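Long-range contact in alpha-glucosidase (Bacteroides thetaiotaomicron, PDB 5XFM), which probably hydrolyses beta-L-arabinopyranosides and alpha-galactosides as a bifunctional, calcium-binding glycoside hydrolase of family 97: residues F599-G613 and L630-K642. The protein carries 1 engineered substitution. Numbering follows the deposited sequence.
Sequences FAGKTVALYKDDKKG and LEIRPQGGILCIK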
loop_
_atom_site.group_PDB
_atom_site.type_symbol
_atom_site.label_atom_id
_atom_site.label_comp_id
_atom_site.label_asym_id
_atom_site.label_seq_id
_atom_site.Cartn_x
_atom_site.Cartn_y
_atom_site.Cartn_z
ATOM N N PHE A 599 -8.377 17.163 20.638
ATOM C CA PHE A 599 -7.773 18.347 21.222
ATOM C C PHE A 599 -8.632 19.012 22.292
ATOM O O PHE A 599 -8.284 20.086 22.778
ATOM C CB PHE A 599 -7.449 19.327 20.102
ATOM C CG PHE A 599 -6.498 18.765 19.090
ATOM C CD1 PHE A 599 -5.437 17.972 19.493
ATOM C CD2 PHE A 599 -6.676 18.999 17.739
ATOM C CE1 PHE A 599 -4.558 17.442 18.570
ATOM C CE2 PHE A 599 -5.797 18.470 16.809
ATOM C CZ PHE A 599 -4.738 17.690 17.229
ATOM N N ALA A 600 -9.744 18.359 22.638
ATOM C CA ALA A 600 -10.546 18.660 23.831
ATOM C C ALA A 600 -10.608 20.147 24.177
ATOM O O ALA A 600 -11.123 20.947 23.405
ATOM C CB ALA A 600 -10.010 17.871 25.026
ATOM N N GLY A 601 -10.063 20.503 25.335
ATOM C CA GLY A 601 -9.959 21.888 25.760
ATOM C C GLY A 601 -8.492 22.206 25.953
ATOM O O GLY A 601 -8.060 22.570 27.048
ATOM N N LYS A 602 -7.726 22.087 24.874
ATOM C CA LYS A 602 -6.272 22.125 24.961
ATOM C C LYS A 602 -5.626 23.198 24.087
ATOM O O LYS A 602 -6.265 23.795 23.217
ATOM C CB LYS A 602 -5.725 20.749 24.573
ATOM C CG LYS A 602 -6.199 19.622 25.480
ATOM C CD LYS A 602 -5.603 18.289 25.061
ATOM C CE LYS A 602 -6.281 17.131 25.781
ATOM N NZ LYS A 602 -5.656 15.827 25.441
ATOM N N THR A 603 -4.342 23.431 24.334
ATOM C CA THR A 603 -3.554 24.321 23.498
ATOM C C THR A 603 -2.680 23.497 22.578
ATOM O O THR A 603 -1.780 22.796 23.038
ATOM C CB THR A 603 -2.656 25.259 24.335
ATOM O OG1 THR A 603 -3.455 26.033 25.239
ATOM C CG2 THR A 603 -1.859 26.188 23.427
ATOM N N VAL A 604 -2.935 23.585 21.279
ATOM C CA VAL A 604 -2.194 22.772 20.329
ATOM C C VAL A 604 -1.160 23.608 19.587
ATOM O O VAL A 604 -1.326 24.823 19.430
ATOM C CB VAL A 604 -3.137 22.099 19.307
ATOM C CG1 VAL A 604 -4.127 21.190 20.016
ATOM C CG2 VAL A 604 -3.871 23.145 18.482
ATOM N N ALA A 605 -0.097 22.945 19.132
ATOM C CA ALA A 605 0.898 23.580 18.272
ATOM C C ALA A 605 0.369 23.605 16.848
ATOM O O ALA A 605 -0.020 22.566 16.309
ATOM C CB ALA A 605 2.228 22.843 18.340
ATOM N N LEU A 606 0.357 24.784 16.235
ATOM C CA LEU A 606 -0.240 24.926 14.915
ATOM C C LEU A 606 0.767 25.344 13.846
ATOM O O LEU A 606 1.385 26.405 13.929
ATOM C CB LEU A 606 -1.382 25.944 14.970
ATOM C CG LEU A 606 -1.947 26.418 13.632
ATOM C CD1 LEU A 606 -2.584 25.256 12.901
ATOM C CD2 LEU A 606 -2.943 27.556 13.822
ATOM N N TYR A 607 0.900 24.495 12.832
ATOM C CA TYR A 607 1.703 24.772 11.653
ATOM C C TYR A 607 0.757 25.181 10.543
ATOM O O TYR A 607 -0.186 24.453 10.219
ATOM C CB TYR A 607 2.529 23.551 11.239
ATOM C CG TYR A 607 3.570 23.142 12.255
ATOM C CD1 TYR A 607 3.220 22.428 13.391
ATOM C CD2 TYR A 607 4.901 23.486 12.082
ATOM C CE1 TYR A 607 4.170 22.062 14.322
ATOM C CE2 TYR A 607 5.857 23.126 13.005
ATOM C CZ TYR A 607 5.490 22.414 14.122
ATOM O OH TYR A 607 6.449 22.054 15.042
ATOM N N LYS A 608 1.012 26.345 9.963
ATOM C CA LYS A 608 0.086 26.929 9.010
ATOM C C LYS A 608 0.848 27.686 7.918
ATOM O O LYS A 608 1.982 28.105 8.131
ATOM C CB LYS A 608 -0.888 27.833 9.786
ATOM C CG LYS A 608 -1.537 28.980 9.045
ATOM C CD LYS A 608 -2.240 29.893 10.035
ATOM C CE LYS A 608 -3.008 30.995 9.336
ATOM N NZ LYS A 608 -3.731 31.849 10.317
ATOM N N ASP A 609 0.231 27.876 6.756
ATOM C CA ASP A 609 0.822 28.736 5.736
ATOM C C ASP A 609 0.486 30.165 6.111
ATOM O O ASP A 609 -0.671 30.465 6.395
ATOM C CB ASP A 609 0.275 28.422 4.336
ATOM C CG ASP A 609 0.397 26.948 3.955
ATOM O OD1 ASP A 609 1.495 26.369 4.106
ATOM O OD2 ASP A 609 -0.612 26.370 3.495
ATOM N N ASP A 610 1.464 31.064 6.096
ATOM C CA ASP A 610 1.102 32.453 6.331
ATOM C C ASP A 610 0.482 32.947 5.033
ATOM O O ASP A 610 0.593 32.285 4.002
ATOM C CB ASP A 610 2.306 33.300 6.790
ATOM C CG ASP A 610 3.399 33.438 5.731
ATOM O OD1 ASP A 610 3.175 33.116 4.544
ATOM O OD2 ASP A 610 4.510 33.882 6.107
ATOM N N LYS A 611 -0.167 34.102 5.085
ATOM C CA LYS A 611 -0.883 34.636 3.927
ATOM C C LYS A 611 -0.017 34.713 2.661
ATOM O O LYS A 611 -0.545 34.750 1.546
ATOM C CB LYS A 611 -1.501 35.995 4.271
ATOM C CG LYS A 611 -2.508 35.877 5.412
ATOM C CD LYS A 611 -3.864 36.462 5.044
ATOM C CE LYS A 611 -4.965 35.499 5.484
ATOM N NZ LYS A 611 -6.322 36.100 5.425
ATOM N N LYS A 612 1.303 34.754 2.843
ATOM C CA LYS A 612 2.246 34.792 1.735
ATOM C C LYS A 612 2.663 33.381 1.324
ATOM O O LYS A 612 3.339 33.197 0.313
ATOM C CB LYS A 612 3.462 35.625 2.124
ATOM C CG LYS A 612 3.591 36.942 1.357
ATOM C CD LYS A 612 4.981 37.537 1.493
ATOM C CE LYS A 612 5.104 38.297 2.815
ATOM N NZ LYS A 612 4.269 39.539 2.820
ATOM N N GLY A 613 2.267 32.389 2.118
ATOM C CA GLY A 613 2.574 30.998 1.823
ATOM C C GLY A 613 3.762 30.423 2.577
ATOM O O GLY A 613 4.104 29.256 2.400
ATOM N N LEU A 630 -10.648 26.409 10.300
ATOM C CA LEU A 630 -9.379 26.647 9.614
ATOM C C LEU A 630 -9.600 26.875 8.134
ATOM O O LEU A 630 -10.499 26.286 7.549
ATOM C CB LEU A 630 -8.425 25.467 9.823
ATOM C CG LEU A 630 -7.848 25.242 11.224
ATOM C CD1 LEU A 630 -7.120 23.918 11.296
ATOM C CD2 LEU A 630 -6.907 26.382 11.607
ATOM N N GLU A 631 -8.765 27.714 7.530
ATOM C CA GLU A 631 -8.785 27.896 6.084
ATOM C C GLU A 631 -7.446 27.480 5.492
ATOM O O GLU A 631 -6.393 27.881 5.980
ATOM C CB GLU A 631 -9.126 29.346 5.732
ATOM C CG GLU A 631 -8.961 29.715 4.262
ATOM C CD GLU A 631 -9.529 31.090 3.959
ATOM O OE1 GLU A 631 -9.145 31.680 2.929
ATOM O OE2 GLU A 631 -10.248 31.641 4.821
ATOM N N ILE A 632 -7.502 26.669 4.440
ATOM C CA ILE A 632 -6.307 26.145 3.793
ATOM C C ILE A 632 -6.219 26.624 2.347
ATOM O O ILE A 632 -7.088 26.317 1.526
ATOM C CB ILE A 632 -6.277 24.604 3.826
ATOM C CG1 ILE A 632 -6.569 24.083 5.235
ATOM C CG2 ILE A 632 -4.944 24.085 3.310
ATOM C CD1 ILE A 632 -6.915 22.602 5.287
ATOM N N ARG A 633 -5.173 27.386 2.048
ATOM C CA ARG A 633 -4.902 27.848 0.694
ATOM C C ARG A 633 -4.675 26.668 -0.246
ATOM O O ARG A 633 -4.313 25.577 0.203
ATOM C CB ARG A 633 -3.693 28.793 0.686
ATOM C CG ARG A 633 -2.336 28.113 0.753
ATOM C CD ARG A 633 -1.222 29.153 0.766
ATOM N NE ARG A 633 -0.908 29.652 -0.570
ATOM C CZ ARG A 633 -0.358 30.837 -0.812
ATOM N NH1 ARG A 633 -0.062 31.649 0.194
ATOM N NH2 ARG A 633 -0.108 31.213 -2.059
ATOM N N PRO A 634 -4.936 26.867 -1.550
ATOM C CA PRO A 634 -4.613 25.850 -2.557
ATOM C C PRO A 634 -3.138 25.450 -2.529
ATOM O O PRO A 634 -2.276 26.309 -2.325
ATOM C CB PRO A 634 -4.977 26.541 -3.877
ATOM C CG PRO A 634 -6.006 27.555 -3.490
ATOM C CD PRO A 634 -5.549 28.062 -2.159
ATOM N N GLN A 635 -2.872 24.157 -2.720
ATOM C CA GLN A 635 -1.519 23.598 -2.665
ATOM C C GLN A 635 -0.911 23.769 -1.275
ATOM O O GLN A 635 0.311 23.700 -1.108
ATOM C CB GLN A 635 -0.614 24.237 -3.729
ATOM C CG GLN A 635 -1.219 24.256 -5.127
ATOM C CD GLN A 635 -1.369 22.867 -5.719
ATOM O OE1 GLN A 635 -0.446 22.056 -5.665
ATOM N NE2 GLN A 635 -2.548 22.577 -6.261
ATOM N N GLY A 636 -1.767 23.996 -0.282
ATOM C CA GLY A 636 -1.307 24.221 1.074
ATOM C C GLY A 636 -1.779 23.169 2.065
ATOM O O GLY A 636 -2.494 22.217 1.708
ATOM N N GLY A 637 -1.383 23.359 3.322
ATOM C CA GLY A 637 -1.682 22.411 4.374
ATOM C C GLY A 637 -1.664 23.013 5.767
ATOM O O GLY A 637 -1.272 24.166 5.962
ATOM N N ILE A 638 -2.083 22.206 6.737
ATOM C CA ILE A 638 -2.171 22.604 8.136
ATOM C C ILE A 638 -1.813 21.406 9.003
ATOM O O ILE A 638 -2.143 20.265 8.657
ATOM C CB ILE A 638 -3.589 23.125 8.501
ATOM C CG1 ILE A 638 -3.662 24.638 8.321
ATOM C CG2 ILE A 638 -3.961 22.786 9.936
ATOM C CD1 ILE A 638 -5.069 25.172 8.256
ATOM N N LEU A 639 -1.108 21.650 10.104
ATOM C CA LEU A 639 -0.749 20.554 10.992
ATOM C C LEU A 639 -0.936 20.969 12.465
ATOM O O LEU A 639 -0.399 21.983 12.886
ATOM C CB LEU A 639 0.689 20.125 10.695
ATOM C CG LEU A 639 1.236 18.736 11.025
ATOM C CD1 LEU A 639 2.734 18.731 10.762
ATOM C CD2 LEU A 639 0.921 18.256 12.430
ATOM N N CYS A 640 -1.706 20.197 13.236
ATOM C CA CYS A 640 -1.907 20.458 14.670
ATOM C C CYS A 640 -1.319 19.348 15.543
ATOM O O CYS A 640 -1.573 18.178 15.298
ATOM C CB CYS A 640 -3.399 20.600 15.003
ATOM S SG CYS A 640 -4.297 21.865 14.091
ATOM N N ILE A 641 -0.540 19.702 16.562
ATOM C CA ILE A 641 0.070 18.684 17.424
ATOM C C ILE A 641 -0.204 18.926 18.907
ATOM O O ILE A 641 -0.009 20.039 19.408
ATOM C CB ILE A 641 1.603 18.606 17.226
ATOM C CG1 ILE A 641 1.949 18.319 15.767
ATOM C CG2 ILE A 641 2.210 17.532 18.117
ATOM C CD1 ILE A 641 3.398 18.573 15.420
ATOM N N LYS A 642 -0.647 17.878 19.602
ATOM C CA LYS A 642 -0.688 17.897 21.066
ATOM C C LYS A 642 -0.790 16.499 21.671
ATOM O O LYS A 642 -1.743 15.764 21.415
ATOM C CB LYS A 642 -1.859 18.750 21.555
ATOM C CG LYS A 642 -2.006 18.843 23.070
ATOM C CD LYS A 642 -0.985 19.786 23.688
ATOM C CE LYS A 642 -1.036 19.743 25.212
ATOM N NZ LYS A 642 0.211 20.270 25.829
HETATM O O HOH W 1 -2.326 26.970 6.643
#
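Tyr607 and Leu639 form a hydrogen-bonded antiparallel pair near the middle of strands 603-609 and 636-641. Tyr607 N reaches Leu639 O at 2.8 Å in an almost straight bond (177°), and Leu639 N returns one to Tyr607 O; Ala605 and Ile641 repeat the pattern. Mostly apolar side chains suit the two faces, largely buried here. On one, Tyr607 CE1 touches Ile641 CD1 at 3.7 Å, and Phe546 of helix 541-549 meets the tyrosine ring edge-to-face while also packing on Leu639 and Ile641. On the other, small Cys640 fits between Leu606, whose CD1 lies 4.0 Å from Cys640 SG, and Phe599, whose CE2 comes to 3.7 Å from Cys640 CB, with Val604 CG1 over one ring face. The two strands are neighbours inside the antiparallel beta sheet of the C-terminal domain, flanked by strands 577-584 and 615-621. Toward Asp609 the direct ladder gives way to a water, which accepts from Asp609 N and donates to Gly637 O. The short side chain of Asp609 then spans the wider gap with its carboxylate: OD2 takes Gly637 N on its syn side at 3.1 Å, while OD1 is hydrogen-bonded to Thr511 OG1. Gly636, lacking a side chain, lets Asp609 OD2 approach its CA to 3.3 Å. Unlike the buried middle, the opposite end is exposed; there the long lysines suit a solvent-facing edge, packing by aliphatic carbons, Lys642 CG on Lys602 CD at 4.1 Å.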